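Local coordinates for protein iron transport multicopper oxidase FET3 (Saccharomyces cerevisiae, PDB 1ZPU) that oxidises ferrous to ferric iron while reducing dioxygen to water at a set of four copper ions, feeding high-affinity iron uptake by the yeast cell, at residues K307-Y311 with F401-Q405; N295-D299 with R436-R442; I205-E209 with D247-A251; L270-S274 with L284-N288. All blocks are in the same frame, centred on the assembly; numbering follows the deposited sequence.

Contact 1: residues K307-Y311 with F401-Q405; sequences KEAIY and FQTIQ
Gln-402 meets the backbone of Ala-309 and Tyr-311 with its side-chain amide and lies over one face of the Tyr-311 ring. Its CB points toward the 307-311 segment, and with CG beside the backbone N (chi1 -56°) and the chain extended beyond it, the amide is carried up to the loop. CG passes the rim of the tyrosine, 3.7 Å from Tyr-311 CE1, and CD follows at 3.5 Å from Tyr-311 CD1. The amide is stacked on the ring, the two planes only 14° apart. Gln-402 belongs to strand 401-406, part of the beta sandwich of the third plastocyanin-like (cupredoxin) domain, whereas 307-311 lies in the long connection leading into that domain. At the tip the amide divides. OE1 accepts Tyr-311 N at 3.0 Å; NE2 donates to Ala-309 O at 3.3 Å in a nearly straight bond, although it approaches from above the carbonyl plane. Both ends of the amide are bonded to the loop, which fixes its rotation. Two residues along the strand, Ile-404 CG2 touches Ile-310 CD1 at 3.8 Å, the side chains crossing at about a right angle beside Arg-450 of strand 446-452.

Contact 2: residues N295-D299 with R436-R442; sequences NFLDD and RDTLYVR
Asp-299 and Arg-436 meet because both side chains leave with CG between the backbone N and the carbonyl carbon (chi1 55° and 63°), while the arginine then bends at chi3 to turn its NH1 to the carboxylate. The contact joins the connection between the second and third cupredoxin domains to strand 438-441, at the edge of a sheet in the third, and to the residues flanking it. Asp-299 OD2 lies at the edge of the Arg-436 guanidinium, near its plane, and forms a salt bridge with NH1; the modelled 2.5 Å from Asp-299 OD2 to Arg-436 NH1 is doubtful in detail at this resolution. A leucine in place of Arg-436 would probably cost Asp-299 and Asp-216 one of their charged partners, the former still having Arg-406. Arg-442 extends to Asp-298, giving a salt bridge of 3.0 Å from Arg-442 NH2 to Asp-298 OD2, whose hydrogen bond is weak, with the carboxylate turned 85° from the guanidinium plane. The stronger partner of Asp-298 is Arg-406, which binds its OD1. The strand and the residue before it run close to the coppers: Val-441 pairs through its backbone with His-392, a type 1 copper ligand, and Asp-437 O accepts ND1 of the type 2 ligand His-395. Tyr-440 OH comes to the edge of the Phe-296 ring, 3.8 Å from CE1.

Contact 3: residues I205-E209 with D247-A251; sequences IEDHE and DKNFA
His-208 points the edge of its imidazole at the face of Phe-250 in a T-shaped stack, the planes 82° apart and the centroids separated by 4.8 Å. The atom that touches is His-208 CE1, which stands over the rim of the ring 3.6 Å from Phe-250 CG. On the opposite face of the phenylalanine lies the aliphatic part of Lys-248, so the ring is covered from both sides. The imidazole is held in this pose at both nitrogens: ND1 donates an almost straight bond to Glu-206 O (2.8 Å, 173°), and NE2 is hydrogen-bonded to Tyr-278 OH. Glu-206 and His-208 belong to the type II beta turn from Ile-205 to His-208, through which the chain leaves strand 201-205 of one sheet for strand 210-215 of the other in the beta sandwich of the second plastocyanin-like domain. Asp-207, at the turn's third position, brings its CB to 3.7 Å from Phe-250 CE2. On the neighbouring strand 250-256, Ala-251 is bonded twice by Glu-206. The glutamate backbone N donates to Ala-251 O at 2.9 Å; its side chain, extended with CG anti to the backbone N (chi1 178°), reaches Ala-251 N, which meets OE2 at 3.1 Å on the anti side, tilted out of the carboxylate plane. Glu-206 OE1 remains 5.0 Å from Lys-248 NZ, too far for a salt bridge, though the opposite charges may attract.

Contact 4: residues L270-S274 with L284-N288; sequences LNATS and LPTQN. With NAG (2-acetamido-2-deoxy-beta-D-glucopyranose), chain L.
Asn-271 OD1 has Gln-287 NE2 3.0 Å away, the amide planes of the two residues turned 56° apart. The other branch of the asparagine amide carries the glycan: Asn-271 ND2 is bonded covalently to C1 of the first N-acetylglucosamine, and this sugar is also hydrogen-bonded to Val-290 N. The glutamine arrives on the side of the strand to which Asn-271 and Thr-273 point. Its CG stands anti to the backbone N (chi1 169°) and the chain remains extended, so that it spans from Thr-273 to the glycosylated residue. At the near end Thr-273 OG1 lies 3.4 Å from Gln-287 CA, while the methyl CG2 of the threonine faces Thr-286 O at 3.9 Å. With an alanine in place of Gln-287, a gap would probably open beside the Asn-271 amide and over Thr-273 and Met-253. The contact lies at an N-glycosylation site, Asn-271 and Thr-273 being the first and third residues of its Asn-X-Thr sequon. Both share one side of strand 271-277, which runs between strands 179-181 and 250-256 in a sheet of the second plastocyanin-like domain; the irregular segment 284-288 runs back along that side, roughly antiparallel, with Gln-287 also resting on Met-253 of strand 250-256.

In the fold
From the N terminus, contact 3 closes first, joining a turn at 205-209 to the start of strand 250-256. Contact 4 follows as a short loop: the chain passes along strand 271-277, turns, and comes back at 284-288. These two contacts touch, and both reach one sheet of the second cupredoxin domain through neighbouring strands 250-256 and 271-277, with Pro-285 packed against the backbone of Phe-250. The connection to the third domain opens contact 2 at 295-299 and contact 1 at 307-311. Contact 1 closes at 401-405, before contact 2 at 436-442, so it lies within the larger loop and none cross. Phe-401 and Arg-436 link this second pair, which ties the interdomain connection to both sheets of the third domain.

Contact 1: residues K307-Y311 with F401-Q405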
loop_
_atom_site.group_PDB
_atom_site.type_symbol
_atom_site.label_atom_id
_atom_site.label_comp_id
_atom_site.label_asym_id
_atom_site.label_seq_id
_atom_site.Cartn_x
_atom_site.Cartn_y
_atom_site.Cartn_z
ATOM N N LYS A 307 17.626 -2.648 16.274
ATOM C CA LYS A 307 17.975 -3.972 15.776
ATOM C C LYS A 307 17.075 -5.038 16.369
ATOM O O LYS A 307 16.835 -5.071 17.576
ATOM C CB LYS A 307 19.424 -4.332 16.125
ATOM C CG LYS A 307 20.483 -3.589 15.333
ATOM C CD LYS A 307 21.894 -4.018 15.785
ATOM C CE LYS A 307 22.786 -2.765 15.821
ATOM N NZ LYS A 307 24.146 -3.047 15.270
ATOM N N GLU A 308 16.588 -5.915 15.510
ATOM C CA GLU A 308 15.908 -7.112 15.958
ATOM C C GLU A 308 16.504 -8.298 15.204
ATOM O O GLU A 308 16.541 -8.304 13.978
ATOM C CB GLU A 308 14.394 -6.986 15.725
ATOM C CG GLU A 308 13.666 -6.110 16.777
ATOM C CD GLU A 308 12.233 -5.684 16.371
ATOM O OE1 GLU A 308 11.708 -6.161 15.328
ATOM O OE2 GLU A 308 11.630 -4.859 17.107
ATOM N N ALA A 309 16.995 -9.291 15.937
ATOM C CA ALA A 309 17.554 -10.483 15.316
ATOM C C ALA A 309 16.500 -11.218 14.484
ATOM O O ALA A 309 15.314 -11.189 14.814
ATOM C CB ALA A 309 18.114 -11.388 16.370
ATOM N N ILE A 310 16.938 -11.860 13.404
ATOM C CA ILE A 310 16.054 -12.688 12.582
ATOM C C ILE A 310 15.276 -13.669 13.452
ATOM O O ILE A 310 15.846 -14.285 14.341
ATOM C CB ILE A 310 16.832 -13.444 11.462
ATOM C CG1 ILE A 310 15.871 -14.290 10.602
ATOM C CG2 ILE A 310 18.014 -14.249 12.041
ATOM C CD1 ILE A 310 16.510 -14.943 9.386
ATOM N N TYR A 311 13.975 -13.794 13.211
ATOM C CA TYR A 311 13.150 -14.702 14.000
ATOM C C TYR A 311 13.576 -16.131 13.775
ATOM O O TYR A 311 14.033 -16.470 12.686
ATOM C CB TYR A 311 11.677 -14.563 13.641
ATOM C CG TYR A 311 11.078 -13.231 14.021
ATOM C CD1 TYR A 311 10.453 -12.434 13.066
ATOM C CD2 TYR A 311 11.134 -12.768 15.338
ATOM C CE1 TYR A 311 9.895 -11.215 13.405
ATOM C CE2 TYR A 311 10.586 -11.543 15.686
ATOM C CZ TYR A 311 9.971 -10.780 14.713
ATOM O OH TYR A 311 9.420 -9.576 15.047
ATOM N N PHE A 401 7.156 -6.436 8.563
ATOM C CA PHE A 401 7.796 -7.752 8.522
ATOM C C PHE A 401 9.306 -7.686 8.336
ATOM O O PHE A 401 9.841 -6.667 7.917
ATOM C CB PHE A 401 7.188 -8.596 7.406
ATOM C CG PHE A 401 7.033 -7.858 6.125
ATOM C CD1 PHE A 401 5.797 -7.362 5.749
ATOM C CD2 PHE A 401 8.127 -7.640 5.299
ATOM C CE1 PHE A 401 5.645 -6.657 4.560
ATOM C CE2 PHE A 401 7.992 -6.940 4.110
ATOM C CZ PHE A 401 6.749 -6.448 3.734
ATOM N N GLN A 402 9.982 -8.785 8.644
ATOM C CA GLN A 402 11.412 -8.932 8.359
ATOM C C GLN A 402 11.597 -9.475 6.947
ATOM O O GLN A 402 11.033 -10.514 6.598
ATOM C CB GLN A 402 12.093 -9.886 9.355
ATOM C CG GLN A 402 11.919 -9.497 10.812
ATOM C CD GLN A 402 12.820 -10.269 11.769
ATOM O OE1 GLN A 402 13.227 -11.400 11.493
ATOM N NE2 GLN A 402 13.122 -9.658 12.924
ATOM N N THR A 403 12.385 -8.774 6.136
ATOM C CA THR A 403 12.710 -9.232 4.795
ATOM C C THR A 403 13.980 -10.047 4.859
ATOM O O THR A 403 15.070 -9.493 5.027
ATOM C CB THR A 403 12.953 -8.052 3.846
ATOM O OG1 THR A 403 11.831 -7.160 3.884
ATOM C CG2 THR A 403 13.137 -8.548 2.428
ATOM N N ILE A 404 13.853 -11.360 4.723
ATOM C CA ILE A 404 15.016 -12.242 4.888
ATOM C C ILE A 404 15.602 -12.766 3.566
ATOM O O ILE A 404 16.781 -13.132 3.508
ATOM C CB ILE A 404 14.739 -13.391 5.877
ATOM C CG1 ILE A 404 13.733 -14.373 5.295
ATOM C CG2 ILE A 404 14.234 -12.840 7.205
ATOM C CD1 ILE A 404 13.781 -15.703 5.955
ATOM N N GLN A 405 14.779 -12.808 2.518
ATOM C CA GLN A 405 15.260 -13.038 1.144
ATOM C C GLN A 405 14.398 -12.312 0.124
ATOM O O GLN A 405 13.173 -12.289 0.237
ATOM C CB GLN A 405 15.334 -14.531 0.780
ATOM C CG GLN A 405 15.637 -14.768 -0.711
ATOM C CD GLN A 405 16.130 -16.169 -1.040
ATOM O OE1 GLN A 405 17.119 -16.653 -0.476
ATOM N NE2 GLN A 405 15.458 -16.815 -1.986
#

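Contact 2: residues N295-D299 with R436-R442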
loop_
_atom_site.group_PDB
_atom_site.type_symbol
_atom_site.label_atom_id
_atom_site.label_comp_id
_atom_site.label_asym_id
_atom_site.label_seq_id
_atom_site.Cartn_x
_atom_site.Cartn_y
_atom_site.Cartn_z
ATOM N N ASN A 295 21.525 1.714 -10.379
ATOM C CA ASN A 295 22.312 1.854 -9.151
ATOM C C ASN A 295 21.568 2.500 -7.998
ATOM O O ASN A 295 22.189 3.030 -7.073
ATOM C CB ASN A 295 23.618 2.596 -9.411
ATOM C CG ASN A 295 24.441 1.947 -10.488
ATOM O OD1 ASN A 295 24.665 0.738 -10.469
ATOM N ND2 ASN A 295 24.893 2.747 -11.445
ATOM N N PHE A 296 20.243 2.436 -8.042
ATOM C CA PHE A 296 19.421 2.887 -6.924
ATOM C C PHE A 296 19.690 2.012 -5.702
ATOM O O PHE A 296 20.117 0.863 -5.835
ATOM C CB PHE A 296 17.920 2.827 -7.289
ATOM C CG PHE A 296 17.468 1.473 -7.765
ATOM C CD1 PHE A 296 17.044 0.508 -6.859
ATOM C CD2 PHE A 296 17.503 1.152 -9.123
ATOM C CE1 PHE A 296 16.645 -0.744 -7.296
ATOM C CE2 PHE A 296 17.111 -0.102 -9.567
ATOM C CZ PHE A 296 16.687 -1.055 -8.653
ATOM N N LEU A 297 19.420 2.555 -4.521
ATOM C CA LEU A 297 19.529 1.815 -3.267
ATOM C C LEU A 297 18.646 0.563 -3.219
ATOM O O LEU A 297 17.455 0.627 -3.467
ATOM C CB LEU A 297 19.151 2.729 -2.103
ATOM C CG LEU A 297 19.063 2.116 -0.709
ATOM C CD1 LEU A 297 20.470 1.880 -0.170
ATOM C CD2 LEU A 297 18.274 3.054 0.175
ATOM N N ASP A 298 19.252 -0.578 -2.894
ATOM C CA ASP A 298 18.490 -1.799 -2.623
ATOM C C ASP A 298 18.131 -1.815 -1.139
ATOM O O ASP A 298 18.985 -2.064 -0.279
ATOM C CB ASP A 298 19.263 -3.070 -3.024
ATOM C CG ASP A 298 18.411 -4.335 -2.920
ATOM O OD1 ASP A 298 17.329 -4.283 -2.286
ATOM O OD2 ASP A 298 18.823 -5.388 -3.459
ATOM N N ASP A 299 16.863 -1.538 -0.858
ATOM C CA ASP A 299 16.367 -1.406 0.501
ATOM C C ASP A 299 16.547 -2.667 1.336
ATOM O O ASP A 299 16.450 -2.607 2.558
ATOM C CB ASP A 299 14.908 -0.967 0.498
ATOM C CG ASP A 299 14.016 -1.895 -0.317
ATOM O OD1 ASP A 299 14.434 -2.310 -1.424
ATOM O OD2 ASP A 299 12.889 -2.204 0.129
ATOM N N ARG A 436 9.904 -3.584 6.953
ATOM C CA ARG A 436 8.993 -2.621 6.353
ATOM C C ARG A 436 7.615 -3.244 6.145
ATOM O O ARG A 436 7.401 -4.399 6.528
ATOM C CB ARG A 436 9.561 -2.070 5.045
ATOM C CG ARG A 436 9.774 -3.069 3.889
ATOM C CD ARG A 436 10.469 -2.383 2.702
ATOM N NE ARG A 436 9.978 -1.018 2.557
ATOM C CZ ARG A 436 10.551 -0.065 1.836
ATOM N NH1 ARG A 436 11.664 -0.303 1.165
ATOM N NH2 ARG A 436 9.998 1.135 1.783
ATOM N N ASP A 437 6.685 -2.489 5.551
ATOM C CA ASP A 437 5.332 -2.999 5.343
ATOM C C ASP A 437 5.009 -3.270 3.878
ATOM O O ASP A 437 3.982 -3.858 3.558
ATOM C CB ASP A 437 4.275 -2.109 6.016
ATOM C CG ASP A 437 4.221 -0.708 5.433
ATOM O OD1 ASP A 437 4.260 0.242 6.247
ATOM O OD2 ASP A 437 4.124 -0.556 4.182
ATOM N N THR A 438 5.898 -2.855 2.987
ATOM C CA THR A 438 5.641 -3.003 1.567
ATOM C C THR A 438 6.959 -3.320 0.880
ATOM O O THR A 438 7.947 -2.625 1.074
ATOM C CB THR A 438 4.969 -1.725 1.000
ATOM O OG1 THR A 438 3.841 -1.376 1.826
ATOM C CG2 THR A 438 4.515 -1.917 -0.443
ATOM N N LEU A 439 6.945 -4.384 0.081
ATOM C CA LEU A 439 8.141 -4.979 -0.491
ATOM C C LEU A 439 7.821 -5.516 -1.873
ATOM O O LEU A 439 6.797 -6.139 -2.054
ATOM C CB LEU A 439 8.615 -6.131 0.401
ATOM C CG LEU A 439 9.858 -6.923 -0.008
ATOM C CD1 LEU A 439 11.146 -6.223 0.449
ATOM C CD2 LEU A 439 9.787 -8.354 0.520
ATOM N N TYR A 440 8.704 -5.282 -2.840
ATOM C CA TYR A 440 8.515 -5.802 -4.186
ATOM C C TYR A 440 9.244 -7.134 -4.431
ATOM O O TYR A 440 10.364 -7.329 -3.958
ATOM C CB TYR A 440 8.922 -4.760 -5.249
ATOM C CG TYR A 440 10.406 -4.393 -5.341
ATOM C CD1 TYR A 440 11.310 -5.221 -5.999
ATOM C CD2 TYR A 440 10.886 -3.205 -4.811
ATOM C CE1 TYR A 440 12.662 -4.890 -6.099
ATOM C CE2 TYR A 440 12.213 -2.854 -4.915
ATOM C CZ TYR A 440 13.107 -3.702 -5.557
ATOM O OH TYR A 440 14.447 -3.374 -5.674
ATOM N N VAL A 441 8.590 -8.043 -5.157
ATOM C CA VAL A 441 9.279 -9.138 -5.838
ATOM C C VAL A 441 9.731 -8.657 -7.192
ATOM O O VAL A 441 9.002 -7.920 -7.875
ATOM C CB VAL A 441 8.380 -10.328 -6.196
ATOM C CG1 VAL A 441 8.880 -11.603 -5.543
ATOM C CG2 VAL A 441 6.908 -10.033 -5.949
ATOM N N ARG A 442 10.909 -9.114 -7.601
ATOM C CA ARG A 442 11.404 -8.824 -8.925
ATOM C C ARG A 442 10.737 -9.760 -9.935
ATOM O O ARG A 442 10.160 -10.783 -9.551
ATOM C CB ARG A 442 12.936 -8.908 -8.952
ATOM C CG ARG A 442 13.592 -7.746 -8.211
ATOM C CD ARG A 442 15.099 -7.871 -8.132
ATOM N NE ARG A 442 15.683 -6.781 -7.347
ATOM C CZ ARG A 442 16.250 -6.919 -6.148
ATOM N NH1 ARG A 442 16.332 -8.105 -5.562
ATOM N NH2 ARG A 442 16.739 -5.852 -5.529
#

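Contact 3: residues I205-E209 with D247-A251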
loop_
_atom_site.group_PDB
_atom_site.type_symbol
_atom_site.label_atom_id
_atom_site.label_comp_id
_atom_site.label_asym_id
_atom_site.label_seq_id
_atom_site.Cartn_x
_atom_site.Cartn_y
_atom_site.Cartn_z
ATOM N N ILE A 205 17.706 13.832 -6.970
ATOM C CA ILE A 205 17.895 15.271 -6.985
ATOM C C ILE A 205 19.263 15.553 -7.603
ATOM O O ILE A 205 20.277 15.079 -7.102
ATOM C CB ILE A 205 17.829 15.843 -5.554
ATOM C CG1 ILE A 205 16.510 15.447 -4.890
ATOM C CG2 ILE A 205 17.991 17.344 -5.555
ATOM C CD1 ILE A 205 16.460 15.732 -3.403
ATOM N N GLU A 206 19.278 16.311 -8.697
ATOM C CA GLU A 206 20.511 16.717 -9.358
ATOM C C GLU A 206 21.509 17.264 -8.352
ATOM O O GLU A 206 21.163 18.141 -7.552
ATOM C CB GLU A 206 20.212 17.762 -10.430
ATOM C CG GLU A 206 21.423 18.278 -11.152
ATOM C CD GLU A 206 21.115 19.458 -12.054
ATOM O OE1 GLU A 206 22.076 20.036 -12.609
ATOM O OE2 GLU A 206 19.930 19.823 -12.202
ATOM N N ASP A 207 22.726 16.701 -8.384
ATOM C CA ASP A 207 23.862 17.121 -7.546
ATOM C C ASP A 207 23.632 17.147 -6.037
ATOM O O ASP A 207 24.349 17.845 -5.322
ATOM C CB ASP A 207 24.388 18.483 -7.995
ATOM C CG ASP A 207 25.221 18.387 -9.232
ATOM O OD1 ASP A 207 24.799 18.920 -10.296
ATOM O OD2 ASP A 207 26.293 17.749 -9.137
ATOM N N HIS A 208 22.644 16.401 -5.551
ATOM C CA HIS A 208 22.411 16.293 -4.117
ATOM C C HIS A 208 22.293 14.837 -3.712
ATOM O O HIS A 208 21.457 14.104 -4.227
ATOM C CB HIS A 208 21.122 17.005 -3.702
ATOM C CG HIS A 208 21.192 18.501 -3.743
ATOM N ND1 HIS A 208 21.273 19.214 -4.918
ATOM C CD2 HIS A 208 21.127 19.419 -2.751
ATOM C CE1 HIS A 208 21.291 20.506 -4.647
ATOM N NE2 HIS A 208 21.211 20.656 -3.338
ATOM N N GLU A 209 23.118 14.419 -2.766
ATOM C CA GLU A 209 22.991 13.088 -2.189
ATOM C C GLU A 209 21.814 13.027 -1.230
ATOM O O GLU A 209 21.375 14.054 -0.703
ATOM C CB GLU A 209 24.280 12.699 -1.465
ATOM C CG GLU A 209 25.284 12.022 -2.378
ATOM C CD GLU A 209 26.667 11.891 -1.773
ATOM O OE1 GLU A 209 26.843 12.213 -0.573
ATOM O OE2 GLU A 209 27.581 11.460 -2.511
ATOM N N ASP A 247 23.421 30.440 -6.025
ATOM C CA ASP A 247 23.648 30.861 -7.398
ATOM C C ASP A 247 22.878 30.042 -8.450
ATOM O O ASP A 247 22.443 30.595 -9.455
ATOM C CB ASP A 247 25.151 30.963 -7.704
ATOM C CG ASP A 247 25.766 29.632 -8.107
ATOM O OD1 ASP A 247 25.584 28.624 -7.383
ATOM O OD2 ASP A 247 26.441 29.602 -9.159
ATOM N N LYS A 248 22.692 28.748 -8.202
ATOM C CA LYS A 248 22.105 27.844 -9.195
ATOM C C LYS A 248 20.865 27.110 -8.684
ATOM O O LYS A 248 20.725 26.869 -7.491
ATOM C CB LYS A 248 23.147 26.821 -9.637
ATOM C CG LYS A 248 22.759 26.064 -10.886
ATOM C CD LYS A 248 23.420 24.699 -10.924
ATOM C CE LYS A 248 23.154 23.995 -12.248
ATOM N NZ LYS A 248 23.996 24.600 -13.325
ATOM N N ASN A 249 19.966 26.753 -9.595
ATOM C CA ASN A 249 18.842 25.871 -9.249
ATOM C C ASN A 249 19.030 24.444 -9.768
ATOM O O ASN A 249 19.710 24.200 -10.763
ATOM C CB ASN A 249 17.492 26.432 -9.719
ATOM C CG ASN A 249 17.152 27.769 -9.087
ATOM O OD1 ASN A 249 17.272 27.955 -7.882
ATOM N ND2 ASN A 249 16.724 28.713 -9.912
ATOM N N PHE A 250 18.407 23.498 -9.082
ATOM C CA PHE A 250 18.635 22.085 -9.349
ATOM C C PHE A 250 17.348 21.329 -9.636
ATOM O O PHE A 250 16.285 21.668 -9.128
ATOM C CB PHE A 250 19.341 21.457 -8.162
ATOM C CG PHE A 250 20.692 22.021 -7.901
ATOM C CD1 PHE A 250 20.848 23.160 -7.118
ATOM C CD2 PHE A 250 21.826 21.409 -8.428
ATOM C CE1 PHE A 250 22.099 23.673 -6.868
ATOM C CE2 PHE A 250 23.078 21.919 -8.176
ATOM C CZ PHE A 250 23.210 23.052 -7.392
ATOM N N ALA A 251 17.462 20.295 -10.454
ATOM C CA ALA A 251 16.303 19.526 -10.880
ATOM C C ALA A 251 15.948 18.435 -9.870
ATOM O O ALA A 251 16.825 17.675 -9.438
ATOM C CB ALA A 251 16.577 18.917 -12.225
#

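Contact 4: residues L270-S274 with L284-N288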
loop_
_atom_site.group_PDB
_atom_site.type_symbol
_atom_site.label_atom_id
_atom_site.label_comp_id
_atom_site.label_asym_id
_atom_site.label_seq_id
_atom_site.Cartn_x
_atom_site.Cartn_y
_atom_site.Cartn_z
ATOM N N LEU A 270 8.116 10.057 -19.984
ATOM C CA LEU A 270 8.551 9.027 -19.056
ATOM C C LEU A 270 9.242 9.629 -17.845
ATOM O O LEU A 270 9.166 9.078 -16.725
ATOM C CB LEU A 270 9.475 8.032 -19.741
ATOM C CG LEU A 270 8.880 7.051 -20.743
ATOM C CD1 LEU A 270 9.975 6.097 -21.213
ATOM C CD2 LEU A 270 7.675 6.302 -20.157
ATOM N N ASN A 271 9.920 10.752 -18.053
ATOM C CA ASN A 271 10.573 11.402 -16.924
ATOM C C ASN A 271 10.176 12.851 -16.730
ATOM O O ASN A 271 10.078 13.588 -17.673
ATOM C CB ASN A 271 12.099 11.135 -16.871
ATOM C CG ASN A 271 12.756 11.133 -18.220
ATOM O OD1 ASN A 271 12.737 12.138 -18.904
ATOM N ND2 ASN A 271 13.369 10.008 -18.603
ATOM N N ALA A 272 9.908 13.229 -15.491
ATOM C CA ALA A 272 9.343 14.531 -15.162
ATOM C C ALA A 272 10.290 15.350 -14.286
ATOM O O ALA A 272 10.915 14.817 -13.367
ATOM C CB ALA A 272 8.033 14.357 -14.477
ATOM N N THR A 273 10.397 16.646 -14.582
ATOM C CA THR A 273 11.312 17.540 -13.871
ATOM C C THR A 273 10.559 18.518 -12.976
ATOM O O THR A 273 9.627 19.195 -13.419
ATOM C CB THR A 273 12.194 18.400 -14.836
ATOM O OG1 THR A 273 12.850 17.582 -15.813
ATOM C CG2 THR A 273 13.215 19.203 -14.069
ATOM N N SER A 274 10.986 18.592 -11.721
ATOM C CA SER A 274 10.564 19.642 -10.802
ATOM C C SER A 274 11.777 20.457 -10.351
ATOM O O SER A 274 12.905 20.175 -10.756
ATOM C CB SER A 274 9.836 19.064 -9.602
ATOM O OG SER A 274 8.451 18.959 -9.871
ATOM N N LEU A 284 15.301 28.342 -14.389
ATOM C CA LEU A 284 14.647 27.111 -13.964
ATOM C C LEU A 284 15.413 25.932 -14.515
ATOM O O LEU A 284 15.784 25.938 -15.685
ATOM C CB LEU A 284 13.223 27.075 -14.491
ATOM C CG LEU A 284 12.347 28.179 -13.912
ATOM C CD1 LEU A 284 10.986 28.193 -14.628
ATOM C CD2 LEU A 284 12.213 28.032 -12.368
ATOM N N PRO A 285 15.698 24.937 -13.669
ATOM C CA PRO A 285 16.487 23.783 -14.101
ATOM C C PRO A 285 15.861 22.997 -15.246
ATOM O O PRO A 285 14.646 22.819 -15.294
ATOM C CB PRO A 285 16.578 22.915 -12.842
ATOM C CG PRO A 285 15.539 23.448 -11.899
ATOM C CD PRO A 285 15.353 24.881 -12.240
ATOM N N THR A 286 16.710 22.566 -16.174
ATOM C CA THR A 286 16.340 21.616 -17.215
ATOM C C THR A 286 16.366 20.196 -16.636
ATOM O O THR A 286 16.766 20.007 -15.494
ATOM C CB THR A 286 17.355 21.690 -18.342
ATOM O OG1 THR A 286 18.678 21.635 -17.785
ATOM C CG2 THR A 286 17.183 22.990 -19.119
ATOM N N GLN A 287 15.954 19.200 -17.421
ATOM C CA GLN A 287 16.012 17.807 -16.983
ATOM C C GLN A 287 17.431 17.390 -16.658
ATOM O O GLN A 287 18.367 17.725 -17.386
ATOM C CB GLN A 287 15.497 16.876 -18.058
ATOM C CG GLN A 287 15.804 15.440 -17.735
ATOM C CD GLN A 287 15.287 14.462 -18.752
ATOM O OE1 GLN A 287 14.736 14.843 -19.787
ATOM N NE2 GLN A 287 15.476 13.172 -18.467
ATOM N N ASN A 288 17.590 16.666 -15.560
ATOM C CA ASN A 288 18.868 16.076 -15.231
ATOM C C ASN A 288 18.988 14.666 -15.806
ATOM O O ASN A 288 18.306 13.731 -15.368
ATOM C CB ASN A 288 19.085 16.065 -13.717
ATOM C CG ASN A 288 20.468 15.543 -13.328
ATOM O OD1 ASN A 288 20.586 14.592 -12.554
ATOM N ND2 ASN A 288 21.513 16.165 -13.864
HETATM C C1 NAG L . 14.611 10.209 -19.363
HETATM C C2 NAG L . 15.093 10.698 -20.724
HETATM C C3 NAG L . 16.190 9.824 -21.347
HETATM C C4 NAG L . 17.377 9.689 -20.420
HETATM C C5 NAG L . 16.803 9.114 -19.126
HETATM C C6 NAG L . 17.895 8.945 -18.074
HETATM C C7 NAG L . 13.785 11.860 -22.422
HETATM C C8 NAG L . 14.315 13.200 -21.992
HETATM N N2 NAG L . 13.976 10.797 -21.627
HETATM O O3 NAG L . 16.687 10.397 -22.533
HETATM O O4 NAG L . 18.320 8.850 -21.061
HETATM O O5 NAG L . 15.767 9.947 -18.578
HETATM O O6 NAG L . 18.325 10.219 -17.652
HETATM O O7 NAG L . 13.192 11.790 -23.499
#